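PDB 2OWA: arfgap-like finger domain containing protein, which probably acts as a GTPase-activating protein for Arf-type small GTPases through a zinc-finger ArfGAP domain, the part of the longer protein described here. Local coordinates for residues Q28-R31 and N32-E35; R67-G70 and V71-F75. One frame throughout, in Å; residues are numbered along the deposited sequence.

Interaction 1. Residues Q28-R31 and N32-E35; sequences QIVR and NRPE
The last turn of helix 20-32 in this ArfGAP domain, where Val30 meets Arg33 and Ile29 meets Asn32, is a worked example of how a helix gives up its hydrogen bonding by degrees. Each of the two final amides is divided between an i-4 and an i-3 carbonyl, and all four bonds are weak. Asn32 N lies 3.0 Å from Ile29 O and also reaches back to Gln28 O. Arg33 N is shared in the same way between Ile29 O and, 3.3 Å away, Val30 O, the latter bond having an N-H...O angle of 143°. Pro34, which has no amide hydrogen to continue the series, follows Arg33, whose backbone has left the helix, and opens the short 3-10 segment. Val30 O finds a further donor in the side chain of Asn36.

Arg33 turns back over the turn it has just left. With CG beside its backbone N (chi1 -67°) and the chain extended as far as NE, the aliphatic stem skirts the end of the helix, CB standing 3.4 Å from Val30 O. The guanidinium then presents one face to Val30, whose CG2 methyl sits over the middle of the group, 3.9 Å above its plane. Asp93, on helix 86-94, receives NH2 in a salt bridge. Asn32 contributes mainly its CB, 3.4 Å from Gln28 O, because CG lies anti to the backbone N (chi1 -177°) and the carboxamide heads away. On another flank Arg31 touches Phe57 and bonds to Ser79 through NH1.

Chemically, the guanidinium uses its two aspects separately: its flat face takes dispersion contact from a buried valine within the turn, while its NH2 group is directed outside the turn, to Asp93, and so ties the helix end to helix 86-94.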
# COMPACT_ATOMS: atom_id res chain seq x y z
N GLN A 28 6.69 -10.79 -4.80
CA GLN A 28 8.09 -10.78 -5.18
C GLN A 28 8.27 -9.91 -6.44
O GLN A 28 9.19 -9.09 -6.53
CB GLN A 28 8.56 -12.20 -5.42
CG GLN A 28 8.96 -12.92 -4.16
CD GLN A 28 8.86 -14.45 -4.29
OE1 GLN A 28 8.94 -15.00 -5.40
NE2 GLN A 28 8.65 -15.13 -3.16
N ILE A 29 7.35 -10.05 -7.38
CA ILE A 29 7.34 -9.23 -8.57
C ILE A 29 6.97 -7.80 -8.28
O ILE A 29 7.69 -6.88 -8.65
CB ILE A 29 6.36 -9.76 -9.62
CG1 ILE A 29 6.74 -11.17 -10.06
CG2 ILE A 29 6.28 -8.80 -10.80
CD1 ILE A 29 8.18 -11.31 -10.41
N VAL A 30 5.84 -7.60 -7.61
CA VAL A 30 5.33 -6.25 -7.44
C VAL A 30 6.30 -5.41 -6.57
O VAL A 30 6.49 -4.25 -6.82
CB VAL A 30 3.87 -6.26 -6.97
CG1 VAL A 30 3.42 -4.87 -6.59
CG2 VAL A 30 2.99 -6.83 -8.10
N ARG A 31 6.96 -6.03 -5.59
CA ARG A 31 7.96 -5.32 -4.74
C ARG A 31 9.21 -4.93 -5.51
O ARG A 31 9.88 -3.98 -5.13
CB ARG A 31 8.38 -6.18 -3.53
CG ARG A 31 7.50 -6.02 -2.32
CD ARG A 31 8.10 -6.71 -1.06
NE ARG A 31 8.80 -7.98 -1.33
CZ ARG A 31 8.33 -9.21 -1.06
NH1 ARG A 31 7.13 -9.40 -0.51
NH2 ARG A 31 9.07 -10.27 -1.35
N ASN A 32 9.53 -5.69 -6.57
CA ASN A 32 10.71 -5.45 -7.38
C ASN A 32 10.51 -4.30 -8.37
O ASN A 32 11.50 -3.81 -8.93
CB ASN A 32 11.18 -6.76 -8.10
CG ASN A 32 12.49 -6.57 -8.92
OD1 ASN A 32 12.49 -6.58 -10.17
ND2 ASN A 32 13.62 -6.41 -8.21
N ARG A 33 9.26 -3.89 -8.61
CA ARG A 33 8.98 -2.64 -9.40
C ARG A 33 9.76 -1.51 -8.76
O ARG A 33 9.70 -1.35 -7.54
CB ARG A 33 7.49 -2.31 -9.47
CG ARG A 33 6.72 -3.32 -10.24
CD ARG A 33 5.27 -2.96 -10.48
NE ARG A 33 4.55 -4.09 -11.09
CZ ARG A 33 3.23 -4.25 -11.14
NH1 ARG A 33 2.39 -3.36 -10.63
NH2 ARG A 33 2.73 -5.32 -11.75
N PRO A 34 10.54 -0.75 -9.57
CA PRO A 34 11.50 0.24 -9.05
C PRO A 34 10.96 1.26 -8.03
O PRO A 34 11.64 1.53 -7.02
CB PRO A 34 12.01 0.96 -10.31
CG PRO A 34 11.25 0.41 -11.44
CD PRO A 34 10.63 -0.88 -11.03
N GLU A 35 9.78 1.83 -8.27
CA GLU A 35 9.18 2.73 -7.28
C GLU A 35 8.82 2.05 -5.95
O GLU A 35 8.76 2.72 -4.94
CB GLU A 35 7.95 3.47 -7.84
CG GLU A 35 8.29 4.54 -8.89
CD GLU A 35 9.11 5.70 -8.33
OE1 GLU A 35 8.65 6.36 -7.37
OE2 GLU A 35 10.23 5.95 -8.89

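Interaction 2. Residues R67-G70 and V71-F75; sequences RKMG and VHISF
Gly70 O receives two backbone hydrogen bonds, from Ile73 N at 2.8 Å and from Ser74 N at 3.1 Å. The second is the straighter, with an N-H...O angle of 161°, and the two donors come from opposite faces of the carbonyl plane. Val71 and His72 have the backbone angles of a type I beta turn, so the first bond closes a tight turn from Gly70 to Ile73 and the second extends it by one residue. A water bridges the two ends of the turn: it accepts from Gly70 N, 2.9 Å away, and donates to Ser74 O. Gly70 itself adopts a positive phi (102°) with an extended psi, a conformation suited to glycine, and this redirects the chain after helix 60-67.

Packing surrounds this polar centre. Ile73 CB rests 3.3 Å from the Gly70 O that accepts both bonds, and its CG2 methyl, anti to the backbone N, meets Met69, lying 4.0 Å from CB and equally far from SD. The two side chains cross at about a right angle. The other branch of Ile73, CG1, approaches Met69 O at 3.7 Å and covers one face of the His72 imidazole off-centre, towards its rim. His72 is brought over the turn by a chi1 of 66°, with ND1 3.9 Å from Gly70 C.

Ser74 carries the turn into the domain: its hydroxyl is hydrogen-bonded to His66 of helix 60-67 and to Ser51 of strand 49-51. Phe75 then pairs its backbone with Leu52, just before strand 76-78 joins strand 49-51 in the antiparallel sheet, while on the helix side Arg67 makes a cation-pi contact with Trp49.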
# COMPACT_ATOMS: atom_id res chain seq x y z
N ARG A 67 0.15 1.32 12.05
CA ARG A 67 -0.67 0.39 12.84
C ARG A 67 -1.34 1.08 14.05
O ARG A 67 -2.38 0.61 14.54
CB ARG A 67 0.16 -0.84 13.29
CG ARG A 67 0.40 -1.89 12.17
CD ARG A 67 1.04 -3.21 12.69
NE ARG A 67 2.38 -3.02 13.25
CZ ARG A 67 3.54 -3.16 12.58
NH1 ARG A 67 3.57 -3.48 11.30
NH2 ARG A 67 4.70 -2.96 13.20
N LYS A 68 -0.76 2.18 14.52
CA LYS A 68 -1.36 3.00 15.58
C LYS A 68 -2.46 3.94 15.12
O LYS A 68 -3.12 4.57 15.93
CB LYS A 68 -0.30 3.86 16.26
CG LYS A 68 0.89 3.13 16.85
CD LYS A 68 1.90 4.19 17.33
CE LYS A 68 3.33 3.66 17.34
NZ LYS A 68 3.41 2.37 18.09
N MET A 69 -2.66 4.07 13.81
CA MET A 69 -3.63 5.04 13.30
C MET A 69 -5.05 4.48 13.19
O MET A 69 -6.02 5.24 13.31
CB MET A 69 -3.19 5.54 11.94
CG MET A 69 -1.87 6.27 11.97
SD MET A 69 -1.33 6.89 10.37
CE MET A 69 -1.52 5.52 9.30
N GLY A 70 -5.21 3.19 12.93
CA GLY A 70 -6.56 2.63 12.85
C GLY A 70 -7.00 2.43 11.42
O GLY A 70 -6.71 3.28 10.55
N VAL A 71 -7.73 1.34 11.19
CA VAL A 71 -7.88 0.78 9.85
C VAL A 71 -8.54 1.68 8.84
O VAL A 71 -8.30 1.53 7.63
CB VAL A 71 -8.59 -0.62 9.84
CG1 VAL A 71 -7.64 -1.71 10.27
CG2 VAL A 71 -9.83 -0.60 10.68
N HIS A 72 -9.41 2.58 9.31
CA HIS A 72 -10.06 3.55 8.44
C HIS A 72 -9.10 4.61 7.90
O HIS A 72 -9.38 5.27 6.86
CB HIS A 72 -11.25 4.20 9.18
CG HIS A 72 -10.85 5.04 10.35
ND1 HIS A 72 -10.27 4.51 11.48
CD2 HIS A 72 -10.93 6.38 10.56
CE1 HIS A 72 -10.00 5.49 12.33
NE2 HIS A 72 -10.38 6.64 11.79
N ILE A 73 -7.99 4.80 8.61
CA ILE A 73 -6.92 5.69 8.16
C ILE A 73 -5.92 4.89 7.28
O ILE A 73 -5.74 5.20 6.11
CB ILE A 73 -6.20 6.35 9.36
CG1 ILE A 73 -7.23 7.01 10.32
CG2 ILE A 73 -5.05 7.28 8.90
CD1 ILE A 73 -7.58 8.43 10.00
N SER A 74 -5.35 3.84 7.83
CA SER A 74 -4.38 3.03 7.10
C SER A 74 -4.43 1.60 7.57
O SER A 74 -4.30 1.34 8.75
CB SER A 74 -2.98 3.65 7.22
OG SER A 74 -2.00 2.84 6.62
N PHE A 75 -4.66 0.67 6.63
CA PHE A 75 -4.95 -0.75 6.89
C PHE A 75 -3.70 -1.50 6.50
O PHE A 75 -3.40 -1.64 5.32
CB PHE A 75 -6.16 -1.18 6.03
CG PHE A 75 -6.55 -2.65 6.13
CD1 PHE A 75 -7.65 -3.04 6.87
CD2 PHE A 75 -5.85 -3.63 5.43
CE1 PHE A 75 -8.05 -4.38 6.94
CE2 PHE A 75 -6.21 -4.99 5.50
CZ PHE A 75 -7.33 -5.36 6.25
O HOH W 1 -3.76 1.28 11.24

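Both contacts are local, follow the end of a helix and lie mainly at the surface, on opposite sides of the chain's centre, with nearest atoms about 14 Å apart. Each has one buried participant, Val30 in interaction 1 and Ser74 in interaction 2. Interaction 1 ends a helix through divided, weak bonds and finishes with a charged side chain directed to another helix; interaction 2 concentrates two sound bonds on a single carbonyl and dresses them with methionine-isoleucine packing. They share no residues, yet both flank the same small sheet: residues 28-31 touch strand 56-58 at one edge, whereas residues 71-75 lead into strand 76-78 at the other.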